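Local coordinates for protein xylulokinase (Brucella ovis, PDB 5VM1) that probably catalyses the ATP-dependent phosphorylation of D-xylulose to D-xylulose 5-phosphate, as a member of the FGGY family of carbohydrate kinases, at residues D119-F124 and L198-L203. Numbering follows the deposited sequence.
Sequences DADPAF and LAKTGL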
ATOM      1  N   ASP A 119      14.103  14.363   6.902  1.00 47.48           N
ATOM      2  CA  ASP A 119      14.902  13.266   6.358  1.00 46.45           C
ATOM      3  C   ASP A 119      16.390  13.473   6.609  1.00 42.33           C
ATOM      4  O   ASP A 119      17.131  12.491   6.748  1.00 43.80           O
ATOM      5  CB  ASP A 119      14.639  13.086   4.853  1.00 37.24           C
ATOM      6  CG  ASP A 119      15.144  11.748   4.329  1.00 37.98           C
ATOM      7  OD1 ASP A 119      14.566  10.702   4.685  1.00 43.82           O
ATOM      8  OD2 ASP A 119      16.149  11.729   3.590  1.00 46.73           O
ATOM      9  N   ALA A 120      16.844  14.733   6.667  1.00 40.87           N
ATOM     10  CA  ALA A 120      18.260  15.033   6.863  1.00 43.82           C
ATOM     11  C   ALA A 120      18.707  14.871   8.312  1.00 54.70           C
ATOM     12  O   ALA A 120      19.909  14.817   8.579  1.00 58.47           O
ATOM     13  CB  ALA A 120      18.562  16.441   6.368  1.00 45.78           C
ATOM     14  N   ASP A 121      17.778  14.763   9.229  1.00 47.03           N
ATOM     15  CA  ASP A 121      18.030  14.489  10.622  1.00 46.48           C
ATOM     16  C   ASP A 121      18.232  12.989  10.743  1.00 58.53           C
ATOM     17  O   ASP A 121      17.276  12.215  10.563  1.00 69.27           O
ATOM     18  CB  ASP A 121      16.845  14.990  11.447  1.00 49.89           C
ATOM     19  CG  ASP A 121      17.077  14.920  12.940  1.00 56.56           C
ATOM     20  OD1 ASP A 121      17.902  14.093  13.398  1.00 53.72           O
ATOM     21  OD2 ASP A 121      16.397  15.696  13.652  1.00 59.69           O
ATOM     22  N   PRO A 122      19.464  12.545  11.023  1.00 51.50           N
ATOM     23  CA  PRO A 122      19.749  11.102  11.033  1.00 53.88           C
ATOM     24  C   PRO A 122      18.910  10.291  12.026  1.00 51.24           C
ATOM     25  O   PRO A 122      18.909   9.051  11.941  1.00 43.00           O
ATOM     26  CB  PRO A 122      21.251  11.046  11.376  1.00 48.59           C
ATOM     27  CG  PRO A 122      21.556  12.334  11.978  1.00 50.15           C
ATOM     28  CD  PRO A 122      20.674  13.330  11.305  1.00 48.35           C
ATOM     29  N   ALA A 123      18.193  10.939  12.952  1.00 43.26           N
ATOM     30  CA  ALA A 123      17.367  10.188  13.891  1.00 42.96           C
ATOM     31  C   ALA A 123      16.214   9.478  13.176  1.00 46.19           C
ATOM     32  O   ALA A 123      15.825   8.365  13.556  1.00 46.23           O
ATOM     33  CB  ALA A 123      16.840  11.126  14.977  1.00 41.53           C
ATOM     34  N   PHE A 124      15.690  10.080  12.111  1.00 38.91           N
ATOM     35  CA  PHE A 124      14.492   9.542  11.490  1.00 36.90           C
ATOM     36  C   PHE A 124      14.753   8.232  10.750  1.00 43.85           C
ATOM     37  O   PHE A 124      13.926   7.311  10.825  1.00 43.59           O
ATOM     38  CB  PHE A 124      13.872  10.590  10.584  1.00 33.76           C
ATOM     39  CG  PHE A 124      13.038  11.582  11.312  1.00 37.61           C
ATOM     40  CD1 PHE A 124      11.712  11.299  11.617  1.00 31.48           C
ATOM     41  CD2 PHE A 124      13.577  12.800  11.712  1.00 41.51           C
ATOM     42  CE1 PHE A 124      10.923  12.228  12.280  1.00 31.32           C
ATOM     43  CE2 PHE A 124      12.811  13.729  12.387  1.00 34.67           C
ATOM     44  CZ  PHE A 124      11.470  13.444  12.667  1.00 39.81           C
ATOM     45  N   LEU A 198       8.658  12.517  18.100  1.00 43.97           N
ATOM     46  CA  LEU A 198       7.464  13.306  18.371  1.00 38.58           C
ATOM     47  C   LEU A 198       7.827  14.724  18.809  1.00 44.26           C
ATOM     48  O   LEU A 198       7.236  15.703  18.339  1.00 35.43           O
ATOM     49  CB  LEU A 198       6.610  12.606  19.430  1.00 38.75           C
ATOM     50  CG  LEU A 198       5.804  11.392  18.933  1.00 38.34           C
ATOM     51  CD1 LEU A 198       5.257  10.615  20.112  1.00 38.40           C
ATOM     52  CD2 LEU A 198       4.687  11.777  17.959  1.00 31.05           C
ATOM     53  N   ALA A 199       8.797  14.855  19.719  1.00 42.99           N
ATOM     54  CA  ALA A 199       9.220  16.178  20.169  1.00 46.43           C
ATOM     55  C   ALA A 199       9.759  17.042  19.028  1.00 60.69           C
ATOM     56  O   ALA A 199       9.572  18.267  19.036  1.00 62.52           O
ATOM     57  CB  ALA A 199      10.280  16.033  21.247  1.00 46.86           C
ATOM     58  N   LYS A 200      10.407  16.423  18.034  1.00 63.70           N
ATOM     59  CA  LYS A 200      11.017  17.153  16.927  1.00 38.63           C
ATOM     60  C   LYS A 200       9.982  17.732  15.968  1.00 53.79           C
ATOM     61  O   LYS A 200      10.308  18.619  15.170  1.00 54.63           O
ATOM     62  CB  LYS A 200      11.948  16.198  16.160  1.00 38.14           C
ATOM     63  CG  LYS A 200      13.145  15.755  16.963  1.00 51.97           C
ATOM     64  CD  LYS A 200      14.120  14.860  16.220  1.00 40.13           C
ATOM     65  CE  LYS A 200      15.489  14.991  16.859  1.00 53.12           C
ATOM     66  NZ  LYS A 200      16.510  14.171  16.204  1.00 67.95           N
ATOM     67  N   THR A 201       8.738  17.276  16.041  1.00 50.39           N
ATOM     68  CA  THR A 201       7.673  17.816  15.219  1.00 43.72           C
ATOM     69  C   THR A 201       6.662  18.582  16.051  1.00 46.38           C
ATOM     70  O   THR A 201       5.653  19.046  15.507  1.00 57.58           O
ATOM     71  CB  THR A 201       6.983  16.697  14.441  1.00 44.67           C
ATOM     72  OG1 THR A 201       6.206  15.888  15.331  1.00 48.82           O
ATOM     73  CG2 THR A 201       8.061  15.806  13.808  1.00 42.37           C
ATOM     74  N   GLY A 202       6.903  18.702  17.355  1.00 36.99           N
ATOM     75  CA  GLY A 202       6.119  19.550  18.220  1.00 41.99           C
ATOM     76  C   GLY A 202       4.975  18.871  18.917  1.00 48.69           C
ATOM     77  O   GLY A 202       4.029  19.555  19.322  1.00 51.31           O
ATOM     78  N   LEU A 203       5.029  17.553  19.083  1.00 45.07           N
ATOM     79  CA  LEU A 203       3.936  16.815  19.681  1.00 36.43           C
ATOM     80  C   LEU A 203       4.477  15.902  20.773  1.00 41.64           C
ATOM     81  O   LEU A 203       5.686  15.694  20.920  1.00 48.60           O
ATOM     82  CB  LEU A 203       3.180  15.986  18.639  1.00 44.75           C
ATOM     83  CG  LEU A 203       2.573  16.633  17.400  1.00 34.46           C
ATOM     84  CD1 LEU A 203       2.173  15.526  16.439  1.00 31.18           C
ATOM     85  CD2 LEU A 203       1.399  17.501  17.764  1.00 34.59           C
TER
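Lys200 reaches from the last turn of one helix to the N-cap carboxylate of another, that of Asp121, a compact example of a capping residue that doubles as a salt-bridge partner. The two side chains approach from opposite directions, the lysine extended beyond CG to span the 9.8 Å between the CA atoms of Asp121 and Lys200. NZ of Lys200 meets OD2 of Asp121 at 3.0 Å on the syn side, 22° out of the carboxylate plane, and adds a weak bond to OD1. Glu196 OE2 is a second partner of NZ, long and weak.

The same OD1 caps helix 122-128: Ala123 N donates to Asp121 OD1 over 3.2 Å, nearly straight at 167° but from above the carboxylate plane. With CG of Asp121 anti to the backbone N (chi1 -172°), the carboxylate can take backbone donor and ammonium group at once, the two reaching OD1 from different directions, and the capping bond helps to fix its rotation. The ammonium group and the helix N-terminus would probably favour the ionised carboxylate.

CD of Lys200 passes obliquely by CE2 of Phe124 at 4.2 Å, while CG2 of Thr201 comes to the edge of that ring, 4.3 Å from CZ of Phe124. Thr201 turns its hydroxyl elsewhere: OG1 donates to Leu198 O and accepts from Trp185 NE1. Leu198 O also accepts from Thr201 N and Leu203 N; the Leu203 N bond and a weak one from Gly202 N to Ala199 O make a Schellman motif, with Gly202 at positive phi.

Within the N-terminal FGGY region, away from the predicted active-site residues, the contact joins the start of helix 122-128 to the end of helix 195-200. Leu197 of the latter packs on Ala123 and Phe124, and helix 137-147 meets Thr201 through Val142.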